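Local coordinates for beta-ketoacyl synthase (Pseudomonas aeruginosa, PDB 4CW4), which catalyses the condensation of acetyl-CoA with malonyl-ACP to give acetoacetyl-ACP, the primer that starts fatty acid synthesis, at residues Gly29-Val34 / Gln44-Gly49; Glu36-Gln41 / Phe494-Leu499; Val224-Ile229 / Ser367-Leu372; Gly280-Ala285 / Phe289-Gln294. All coordinates share one frame; numbering follows the deposited sequence.

Contact 1 (Gly29-Val34 / Gln44-Gly49)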
# COMPACT_ATOMS: atom_id res chain seq x y z
N GLY A 29 -2.00 -12.77 -24.82
CA GLY A 29 -3.20 -12.84 -23.99
C GLY A 29 -4.40 -12.22 -24.70
O GLY A 29 -5.49 -12.77 -24.68
N PHE A 30 -4.17 -11.07 -25.33
CA PHE A 30 -5.20 -10.43 -26.12
C PHE A 30 -5.70 -11.37 -27.19
O PHE A 30 -6.90 -11.54 -27.39
CB PHE A 30 -4.64 -9.15 -26.76
CG PHE A 30 -5.59 -8.47 -27.70
CD1 PHE A 30 -6.57 -7.63 -27.21
CD2 PHE A 30 -5.53 -8.68 -29.05
CE1 PHE A 30 -7.45 -7.00 -28.07
CE2 PHE A 30 -6.43 -8.07 -29.91
CZ PHE A 30 -7.39 -7.24 -29.42
N ARG A 31 -4.77 -12.02 -27.87
CA ARG A 31 -5.16 -12.93 -28.94
C ARG A 31 -6.01 -14.07 -28.41
O ARG A 31 -6.95 -14.50 -29.07
CB ARG A 31 -3.95 -13.46 -29.68
CG ARG A 31 -3.35 -12.49 -30.67
CD ARG A 31 -2.23 -13.18 -31.41
NE ARG A 31 -0.95 -12.80 -30.88
CZ ARG A 31 0.21 -13.29 -31.31
NH1 ARG A 31 0.26 -14.31 -32.16
NH2 ARG A 31 1.33 -12.80 -30.83
N ARG A 32 -5.69 -14.61 -27.23
CA ARG A 32 -6.55 -15.64 -26.65
C ARG A 32 -7.96 -15.10 -26.44
O ARG A 32 -8.95 -15.81 -26.68
CB ARG A 32 -5.99 -16.15 -25.32
CG ARG A 32 -6.98 -16.96 -24.46
CD ARG A 32 -7.36 -18.25 -25.13
NE ARG A 32 -8.38 -18.99 -24.38
CZ ARG A 32 -9.69 -18.96 -24.62
NH1 ARG A 32 -10.18 -18.17 -25.57
NH2 ARG A 32 -10.52 -19.69 -23.89
N MET A 33 -8.08 -13.85 -25.99
CA MET A 33 -9.39 -13.30 -25.74
C MET A 33 -10.20 -13.14 -27.04
O MET A 33 -11.41 -13.34 -27.02
CB MET A 33 -9.28 -12.00 -24.95
CG MET A 33 -8.72 -12.24 -23.57
SD MET A 33 -8.73 -10.81 -22.47
CE MET A 33 -7.13 -10.08 -22.82
N VAL A 34 -9.54 -12.80 -28.15
CA VAL A 34 -10.25 -12.67 -29.43
C VAL A 34 -9.84 -13.75 -30.42
O VAL A 34 -9.77 -13.53 -31.62
CB VAL A 34 -10.05 -11.26 -30.04
CG1 VAL A 34 -10.63 -10.21 -29.10
CG2 VAL A 34 -8.57 -10.99 -30.34
N GLN A 44 -2.84 -19.77 -34.37
CA GLN A 44 -2.12 -21.01 -34.17
C GLN A 44 -0.82 -20.77 -33.42
O GLN A 44 -0.39 -21.59 -32.61
CB GLN A 44 -1.89 -21.70 -35.52
CG GLN A 44 -3.18 -22.26 -36.09
CD GLN A 44 -3.14 -22.54 -37.59
OE1 GLN A 44 -2.12 -22.37 -38.27
NE2 GLN A 44 -4.28 -22.95 -38.12
N GLU A 45 -0.19 -19.63 -33.65
CA GLU A 45 1.02 -19.28 -32.92
C GLU A 45 0.71 -19.12 -31.42
O GLU A 45 1.42 -19.65 -30.56
CB GLU A 45 1.61 -17.98 -33.44
CG GLU A 45 2.92 -17.63 -32.77
CD GLU A 45 3.47 -16.30 -33.23
OE1 GLU A 45 2.78 -15.26 -33.06
OE2 GLU A 45 4.59 -16.31 -33.77
N THR A 46 -0.34 -18.38 -31.10
CA THR A 46 -0.72 -18.20 -29.70
C THR A 46 -1.12 -19.52 -29.04
O THR A 46 -0.72 -19.78 -27.92
CB THR A 46 -1.83 -17.17 -29.58
OG1 THR A 46 -1.31 -15.88 -29.95
CG2 THR A 46 -2.37 -17.10 -28.15
N LEU A 47 -1.91 -20.33 -29.74
CA LEU A 47 -2.27 -21.65 -29.24
C LEU A 47 -1.07 -22.55 -28.99
O LEU A 47 -1.01 -23.24 -27.97
CB LEU A 47 -3.29 -22.35 -30.15
CG LEU A 47 -4.70 -21.75 -30.23
CD1 LEU A 47 -5.58 -22.52 -31.22
CD2 LEU A 47 -5.37 -21.67 -28.87
N ALA A 48 -0.12 -22.56 -29.92
CA ALA A 48 1.10 -23.32 -29.70
C ALA A 48 1.83 -22.85 -28.45
O ALA A 48 2.29 -23.65 -27.63
CB ALA A 48 2.00 -23.22 -30.92
N GLY A 49 1.94 -21.54 -28.26
CA GLY A 49 2.57 -21.00 -27.07
C GLY A 49 1.86 -21.37 -25.78
O GLY A 49 2.51 -21.73 -24.79
O HOH W 1 3.91 -13.11 -31.85

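Contact 2 (Glu36-Gln41 / Phe494-Leu499)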
# COMPACT_ATOMS: atom_id res chain seq x y z
N GLU A 36 -10.95 -16.38 -31.92
CA GLU A 36 -11.71 -16.79 -33.09
C GLU A 36 -11.72 -15.72 -34.18
O GLU A 36 -12.04 -15.99 -35.34
CB GLU A 36 -13.14 -17.15 -32.67
CG GLU A 36 -13.94 -15.97 -32.19
CD GLU A 36 -13.92 -15.76 -30.67
OE1 GLU A 36 -12.93 -16.09 -29.96
OE2 GLU A 36 -14.94 -15.23 -30.19
N SER A 37 -11.35 -14.50 -33.81
CA SER A 37 -11.35 -13.37 -34.74
C SER A 37 -9.99 -13.17 -35.42
O SER A 37 -9.88 -12.37 -36.34
CB SER A 37 -11.75 -12.09 -34.01
OG SER A 37 -13.09 -12.18 -33.55
N MET A 38 -8.96 -13.83 -34.91
CA MET A 38 -7.62 -13.71 -35.46
C MET A 38 -7.51 -14.50 -36.74
O MET A 38 -8.30 -15.43 -36.98
CB MET A 38 -6.59 -14.22 -34.46
CG MET A 38 -6.55 -13.45 -33.13
SD MET A 38 -6.23 -11.68 -33.27
CE MET A 38 -4.68 -11.72 -34.12
N ASP A 39 -6.52 -14.17 -37.56
CA ASP A 39 -6.22 -15.02 -38.70
C ASP A 39 -5.56 -16.28 -38.17
O ASP A 39 -5.07 -16.29 -37.03
CB ASP A 39 -5.27 -14.32 -39.67
CG ASP A 39 -3.93 -14.04 -39.05
OD1 ASP A 39 -3.04 -14.92 -39.10
OD2 ASP A 39 -3.78 -12.94 -38.50
N PRO A 40 -5.54 -17.34 -38.97
CA PRO A 40 -5.01 -18.61 -38.49
C PRO A 40 -3.55 -18.61 -38.07
O PRO A 40 -3.22 -19.37 -37.17
CB PRO A 40 -5.20 -19.54 -39.70
CG PRO A 40 -6.39 -18.98 -40.37
CD PRO A 40 -6.24 -17.49 -40.26
N GLN A 41 -2.68 -17.80 -38.67
CA GLN A 41 -1.28 -17.88 -38.28
C GLN A 41 -1.14 -17.31 -36.87
O GLN A 41 -0.44 -17.88 -36.03
CB GLN A 41 -0.36 -17.13 -39.25
CG GLN A 41 1.11 -17.39 -38.95
CD GLN A 41 1.69 -16.44 -37.91
OE1 GLN A 41 1.10 -15.42 -37.60
NE2 GLN A 41 2.85 -16.78 -37.38
N PHE A 494 -5.17 -1.59 -30.36
CA PHE A 494 -4.37 -0.74 -31.24
C PHE A 494 -3.61 -1.58 -32.28
O PHE A 494 -3.53 -1.20 -33.45
CB PHE A 494 -3.37 0.10 -30.43
CG PHE A 494 -3.98 1.16 -29.56
CD1 PHE A 494 -5.13 1.83 -29.93
CD2 PHE A 494 -3.39 1.48 -28.35
CE1 PHE A 494 -5.68 2.79 -29.11
CE2 PHE A 494 -3.92 2.44 -27.54
CZ PHE A 494 -5.08 3.10 -27.93
N LYS A 495 -3.05 -2.71 -31.85
CA LYS A 495 -2.23 -3.56 -32.71
C LYS A 495 -3.02 -4.18 -33.84
O LYS A 495 -2.61 -4.11 -35.01
CB LYS A 495 -1.58 -4.67 -31.88
CG LYS A 495 -0.76 -5.72 -32.66
CD LYS A 495 0.55 -5.16 -33.15
CE LYS A 495 1.39 -6.20 -33.86
NZ LYS A 495 2.63 -5.61 -34.40
N TYR A 496 -4.15 -4.79 -33.50
CA TYR A 496 -4.88 -5.63 -34.45
C TYR A 496 -6.20 -5.05 -34.96
O TYR A 496 -6.81 -5.61 -35.87
CB TYR A 496 -5.16 -6.99 -33.83
CG TYR A 496 -3.92 -7.83 -33.56
CD1 TYR A 496 -3.19 -8.36 -34.61
CD2 TYR A 496 -3.52 -8.12 -32.26
CE1 TYR A 496 -2.07 -9.15 -34.38
CE2 TYR A 496 -2.40 -8.91 -32.02
CZ TYR A 496 -1.69 -9.42 -33.08
OH TYR A 496 -0.59 -10.22 -32.84
N GLY A 497 -6.66 -3.95 -34.36
CA GLY A 497 -7.88 -3.29 -34.79
C GLY A 497 -9.16 -4.03 -34.43
O GLY A 497 -10.16 -3.90 -35.12
N ILE A 498 -9.09 -4.83 -33.38
CA ILE A 498 -10.24 -5.60 -32.92
C ILE A 498 -10.61 -5.15 -31.51
O ILE A 498 -9.74 -5.09 -30.63
CB ILE A 498 -9.94 -7.12 -32.86
CG1 ILE A 498 -9.53 -7.66 -34.24
CG2 ILE A 498 -11.13 -7.90 -32.31
CD1 ILE A 498 -8.88 -9.01 -34.20
N LEU A 499 -11.89 -4.83 -31.33
CA LEU A 499 -12.45 -4.53 -30.01
C LEU A 499 -13.11 -5.78 -29.44
O LEU A 499 -14.10 -6.26 -30.00
CB LEU A 499 -13.50 -3.43 -30.12
CG LEU A 499 -14.10 -2.95 -28.80
CD1 LEU A 499 -13.08 -2.13 -28.04
CD2 LEU A 499 -15.35 -2.16 -29.08

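Contact 3 (Val224-Ile229 / Ser367-Leu372)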
# COMPACT_ATOMS: atom_id res chain seq x y z
N VAL A 224 10.38 2.24 -10.20
CA VAL A 224 9.51 1.07 -10.19
C VAL A 224 8.36 1.31 -9.24
O VAL A 224 8.58 1.67 -8.08
CB VAL A 224 10.26 -0.21 -9.76
CG1 VAL A 224 9.31 -1.41 -9.76
CG2 VAL A 224 11.46 -0.47 -10.67
N PHE A 225 7.13 1.12 -9.73
CA PHE A 225 5.91 1.21 -8.93
C PHE A 225 5.05 -0.03 -9.14
O PHE A 225 4.61 -0.28 -10.26
CB PHE A 225 5.14 2.46 -9.28
CG PHE A 225 5.98 3.71 -9.18
CD1 PHE A 225 6.47 4.14 -7.96
CD2 PHE A 225 6.31 4.43 -10.32
CE1 PHE A 225 7.25 5.29 -7.89
CE2 PHE A 225 7.10 5.56 -10.24
CZ PHE A 225 7.58 5.99 -9.03
N SER A 226 4.81 -0.77 -8.05
CA SER A 226 4.01 -2.01 -8.12
C SER A 226 3.31 -2.25 -6.79
O SER A 226 3.06 -1.30 -6.07
CB SER A 226 4.88 -3.20 -8.54
OG SER A 226 4.05 -4.31 -8.79
N GLY A 227 2.96 -3.50 -6.49
CA GLY A 227 2.36 -3.86 -5.21
C GLY A 227 1.12 -4.73 -5.37
O GLY A 227 0.80 -5.18 -6.47
N SER A 228 0.46 -4.98 -4.24
CA SER A 228 -0.81 -5.71 -4.20
C SER A 228 -1.74 -4.95 -3.26
O SER A 228 -1.26 -4.15 -2.44
CB SER A 228 -0.61 -7.13 -3.65
OG SER A 228 -0.09 -7.09 -2.31
N ILE A 229 -3.05 -5.15 -3.36
CA ILE A 229 -3.94 -4.57 -2.36
C ILE A 229 -4.18 -5.45 -1.15
O ILE A 229 -4.50 -4.93 -0.09
CB ILE A 229 -5.31 -4.08 -2.89
CG1 ILE A 229 -6.22 -5.22 -3.37
CG2 ILE A 229 -5.10 -3.03 -3.98
CD1 ILE A 229 -7.63 -4.72 -3.75
N SER A 367 -0.39 -10.73 -12.84
CA SER A 367 0.72 -9.79 -12.67
C SER A 367 1.05 -9.24 -14.04
O SER A 367 1.23 -9.99 -14.99
CB SER A 367 1.96 -10.42 -12.04
OG SER A 367 2.96 -9.43 -11.85
N GLN A 368 1.15 -7.92 -14.12
CA GLN A 368 1.31 -7.20 -15.38
C GLN A 368 2.23 -6.02 -15.15
O GLN A 368 2.12 -5.37 -14.13
CB GLN A 368 -0.04 -6.65 -15.85
CG GLN A 368 -1.14 -7.66 -16.09
CD GLN A 368 -1.03 -8.34 -17.43
OE1 GLN A 368 0.06 -8.63 -17.91
NE2 GLN A 368 -2.17 -8.60 -18.04
N TYR A 369 3.08 -5.74 -16.14
CA TYR A 369 3.96 -4.57 -16.12
C TYR A 369 3.99 -3.88 -17.48
O TYR A 369 3.96 -4.53 -18.52
CB TYR A 369 5.40 -4.96 -15.69
CG TYR A 369 5.41 -5.34 -14.26
CD1 TYR A 369 5.39 -4.36 -13.28
CD2 TYR A 369 5.35 -6.67 -13.87
CE1 TYR A 369 5.32 -4.69 -11.96
CE2 TYR A 369 5.28 -7.01 -12.56
CZ TYR A 369 5.26 -6.03 -11.60
OH TYR A 369 5.18 -6.35 -10.26
N VAL A 370 4.07 -2.56 -17.45
CA VAL A 370 4.44 -1.80 -18.63
C VAL A 370 5.76 -1.10 -18.35
O VAL A 370 6.07 -0.75 -17.20
CB VAL A 370 3.38 -0.74 -19.06
CG1 VAL A 370 2.08 -1.44 -19.50
CG2 VAL A 370 3.13 0.29 -17.96
N VAL A 371 6.54 -0.92 -19.41
CA VAL A 371 7.80 -0.19 -19.32
C VAL A 371 7.59 1.13 -20.03
O VAL A 371 7.26 1.14 -21.21
CB VAL A 371 8.96 -0.95 -19.97
CG1 VAL A 371 10.27 -0.22 -19.75
CG2 VAL A 371 9.04 -2.37 -19.44
N LEU A 372 7.75 2.23 -19.31
CA LEU A 372 7.62 3.57 -19.87
C LEU A 372 8.99 4.21 -20.01
O LEU A 372 9.87 4.02 -19.16
CB LEU A 372 6.78 4.47 -18.95
CG LEU A 372 5.42 3.93 -18.51
CD1 LEU A 372 4.72 4.92 -17.59
CD2 LEU A 372 4.56 3.61 -19.74

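Contact 4 (Gly280-Ala285 / Phe289-Gln294)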
# COMPACT_ATOMS: atom_id res chain seq x y z
N GLY A 280 8.07 2.79 -5.04
CA GLY A 280 6.90 3.02 -4.23
C GLY A 280 5.82 2.04 -4.63
O GLY A 280 5.88 1.46 -5.71
N SER A 281 4.83 1.86 -3.76
CA SER A 281 3.70 0.99 -4.02
C SER A 281 2.45 1.72 -3.60
O SER A 281 2.25 1.95 -2.42
CB SER A 281 3.82 -0.32 -3.23
OG SER A 281 5.03 -1.01 -3.51
N ILE A 282 1.63 2.08 -4.59
CA ILE A 282 0.46 2.92 -4.35
C ILE A 282 -0.80 2.09 -4.45
O ILE A 282 -0.97 1.38 -5.42
CB ILE A 282 0.41 4.09 -5.32
CG1 ILE A 282 1.79 4.74 -5.39
CG2 ILE A 282 -0.66 5.09 -4.89
CD1 ILE A 282 1.86 5.97 -6.25
N THR A 283 -1.64 2.12 -3.42
CA THR A 283 -2.92 1.43 -3.49
C THR A 283 -4.13 2.37 -3.52
O THR A 283 -4.12 3.48 -2.98
CB THR A 283 -3.08 0.42 -2.33
OG1 THR A 283 -2.84 1.07 -1.08
CG2 THR A 283 -2.11 -0.70 -2.48
N GLY A 284 -5.15 1.88 -4.21
CA GLY A 284 -6.42 2.54 -4.39
C GLY A 284 -7.47 1.47 -4.66
O GLY A 284 -8.23 1.58 -5.62
N ALA A 285 -7.45 0.41 -3.87
CA ALA A 285 -8.37 -0.69 -4.05
C ALA A 285 -8.32 -1.21 -5.50
O ALA A 285 -7.23 -1.41 -6.05
CB ALA A 285 -9.78 -0.30 -3.60
N PHE A 289 -3.72 -0.07 -10.12
CA PHE A 289 -2.70 0.08 -11.15
C PHE A 289 -2.68 1.50 -11.71
O PHE A 289 -1.62 2.03 -11.97
CB PHE A 289 -2.84 -0.95 -12.27
CG PHE A 289 -2.04 -0.61 -13.48
CD1 PHE A 289 -0.68 -0.85 -13.52
CD2 PHE A 289 -2.64 0.00 -14.56
CE1 PHE A 289 0.05 -0.53 -14.62
CE2 PHE A 289 -1.89 0.34 -15.67
CZ PHE A 289 -0.55 0.08 -15.70
N LEU A 290 -3.85 2.10 -11.88
CA LEU A 290 -3.90 3.46 -12.38
C LEU A 290 -3.29 4.45 -11.38
O LEU A 290 -2.73 5.45 -11.79
CB LEU A 290 -5.34 3.86 -12.76
CG LEU A 290 -5.93 3.17 -14.00
CD1 LEU A 290 -7.33 3.70 -14.30
CD2 LEU A 290 -5.03 3.38 -15.20
N TYR A 291 -3.39 4.17 -10.08
CA TYR A 291 -2.71 5.00 -9.10
C TYR A 291 -1.18 4.93 -9.25
O TYR A 291 -0.49 5.95 -9.22
CB TYR A 291 -3.12 4.60 -7.68
CG TYR A 291 -4.52 5.00 -7.23
CD1 TYR A 291 -5.62 4.88 -8.04
CD2 TYR A 291 -4.73 5.45 -5.95
CE1 TYR A 291 -6.89 5.24 -7.61
CE2 TYR A 291 -5.99 5.80 -5.50
CZ TYR A 291 -7.07 5.69 -6.34
OH TYR A 291 -8.33 6.03 -5.92
N ASN A 292 -0.66 3.73 -9.47
CA ASN A 292 0.76 3.57 -9.76
C ASN A 292 1.11 4.28 -11.08
O ASN A 292 2.16 4.90 -11.22
CB ASN A 292 1.14 2.09 -9.84
CG ASN A 292 1.35 1.44 -8.49
OD1 ASN A 292 1.74 2.09 -7.52
ND2 ASN A 292 1.13 0.14 -8.44
N LEU A 293 0.22 4.18 -12.06
CA LEU A 293 0.47 4.77 -13.38
C LEU A 293 0.48 6.30 -13.29
O LEU A 293 1.28 6.95 -13.95
CB LEU A 293 -0.54 4.27 -14.41
CG LEU A 293 -0.31 4.67 -15.87
CD1 LEU A 293 1.00 4.11 -16.36
CD2 LEU A 293 -1.45 4.17 -16.76
N GLN A 294 -0.36 6.88 -12.43
CA GLN A 294 -0.35 8.32 -12.25
C GLN A 294 1.03 8.78 -11.75
O GLN A 294 1.60 9.78 -12.23
CB GLN A 294 -1.44 8.77 -11.28
CG GLN A 294 -1.58 10.30 -11.25
CD GLN A 294 -2.55 10.78 -10.20
OE1 GLN A 294 -2.27 10.65 -9.00
NE2 GLN A 294 -3.70 11.30 -10.62
O HOH W 2 0.29 -1.12 -5.61

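Contact 1 (Gly29-Val34 / Gln44-Gly49)
Glu45 reaches across to Arg31 with a chain that runs straight out from the helix, its CG anti to the backbone N and nothing bent beyond it. The carboxylate OE1 takes a hydrogen bond from Arg31 NH1 at 2.8 Å, almost perfectly linear at 178°, and this bond is part of a salt bridge. The oxygen lies in the guanidinium plane but offers its anti lone pair, and the two planar groups are turned 55° from one another. Directly, the carboxylate takes a single N-H; the second arm of the guanidinium reaches it through a water, which donates to Glu45 OE1 and accepts from Arg31 NH2.

Next comes Thr46, whose OG1 sits over a face of the same guanidinium, 3.1 Å from Arg31 NH1. The angle there is too poor for a hydrogen bond; the hydroxyl is paired instead with His28. Its methyl CG2 lies 4.3 Å from Arg32 N. Arg31 is held further by Ala42 O on NH1 and Phe26 O on NH2, which fix the rotation of the guanidinium.

The axes of segments 29-33 and 44-49, parts of helices 28-33 and 40-53, cross at -110° and come within 9.6 Å. Helix 482-496 packs against Phe30 and Arg31 of the first, while helix 74-87 meets Leu47 and helix 565-590 meets Glu45 of the second.

Contact 2 (Glu36-Gln41 / Phe494-Leu499)
A single methionine methyl plugs the face of a tyrosine ring: Met38 CE stands 3.7 Å from the centroid of the Tyr496 ring and just 13° off its normal, a CH-pi contact nearly over the centre. The methyl is the nearer atom: Met38 SD, 4.6 Å from the Tyr496 centroid, sits higher over the same face, with the S-CE bond strongly inclined to the ring normal. Bends at chi2 and chi3 (-58° each) curl the chain round to deliver the methyl there. On the opposite face of the ring lies Lys495 CG, from the preceding residue of the helix, which leaves the aromatic group sandwiched between two aliphatic carbons.

Ile498 supplies the other half of the packing. Its CD1 touches Met38 SD at 3.9 Å and also nears the backbone of the residue before Met38, 4.1 Å from Ser37 O. Ser37 turns its CB toward the same methyl, while its hydroxyl is bonded to Asp523. Gly497, just past the helix end, has positive phi; Tyr496 and Ile498 on either side of it both point toward the other segment.

Arg31 and Phe30 of helix 28-33 pack beside the tyrosine. Glu36 forms a salt bridge with Lys503. Asp39, at the N-cap of helix 40-53, accepts a hydrogen bond from Ala42 N and a weak one from Gln41 N. Taken together, this is a Met-aromatic contact joining the turn before helix 40-53 to the C-terminal end of helix 482-496.

Contact 3 (Val224-Ile229 / Ser367-Leu372)
Ser226 OG and Tyr369 OH lie 2.8 Å apart, a hydrogen bond in which either hydroxyl could be the donor, and nearly everything the two segments share is gathered at this point. The serine comes in at the edge of the phenol: Ser226 CB is close to the ring plane and 3.8 Å from Tyr369 CE1, while Ser226 OG approaches that same CE1 to 3.4 Å. With OG anti to the backbone N (chi1 -171°), the serine hydroxyl is carried out toward the tyrosine.

Elsewhere the segments stand well apart. The nearest pair of CA atoms, those of Ser226 and Tyr369, is 8.4 Å apart, and strand 307-314 runs between them in the N-terminal half of the thiolase-type fold: it pairs with strand 222-225 on one side and with strand 366-374 on the other. The looser part of the contact is therefore not a solvent side, since both touching residues are buried. Helix 263-273 covers them, with Thr265 against Ser226 and Ile268 against the tyrosine ring.

Neither hydroxyl depends on the other alone. Tyr369 OH also bonds to Ser195, and Ser226 OG has a weak bond with Gly311 O on the intervening strand. The chemistry implied is a short chain of hydroxyls, from buried Ser226 and Tyr369 to Ser195, in which polar groups satisfy one another beside the sheet and each proton's placement probably depends on its neighbours.

Contact 4 (Gly280-Ala285 / Phe289-Gln294)
Strand 280-283 and helix 289-294 belong to the thiolase-type fold, at the strand-turn-helix element that carries Cys286, the probable active-site cysteine, between them. Their axes come within 6.9 Å.

Of the polar interactions, the direct one is a hydrogen bond from Ile282 N to Asn292 OD1, 2.9 Å long with an angle of 149°. The N-H comes in tilted 16° from the carbonyl plane. A bridging water extends this grip on the strand, donating to Ile282 O and accepting from Asn292 ND2, so the amide spans the N-H and C=O of one residue. The same ND2 has weak bonds to Ser226 O, just beyond strand 222-225, and to Gly311 O of strand 307-314.

The apolar packing falls to Ile282 and Tyr291, which cross at about a right angle. Ile282 CG2 touches Tyr291 CB at 3.8 Å and lies near the plane of the ring, at its edge. Gly284 is a closer neighbour of the aromatic group.

At the subunit interface, residues 281-283 pair antiparallel with a strand of the second subunit, continuing the sheet across the homodimer. There Ile282 packs on Ile282 of that subunit, and Thr283 OG1 bonds to its Asn261.

The remaining kind is CH-pi: Gly284 CA sits over a face of the Tyr291 ring, 3.7 Å from its centroid and 22° off the normal.

From the N terminus, contact 1 closes first, a short loop between helix 28-33 and helix 40-53. Contact 2 starts within that loop but is completed only some 450 residues later, so the two cross along the chain; they also touch, with Arg31 CG 3.8 Å from Met38 CE, and together fasten the N-terminal helices to helix 482-496. Contact 3, across strands 222-225 and 366-374, lies within the span of contact 2, and contact 4 lies within that of contact 3. These last two meet where strands 222-225 and 278-283 run side by side, about 9 Å between centres. The centres of contacts 1 and 4 are about 29 Å apart.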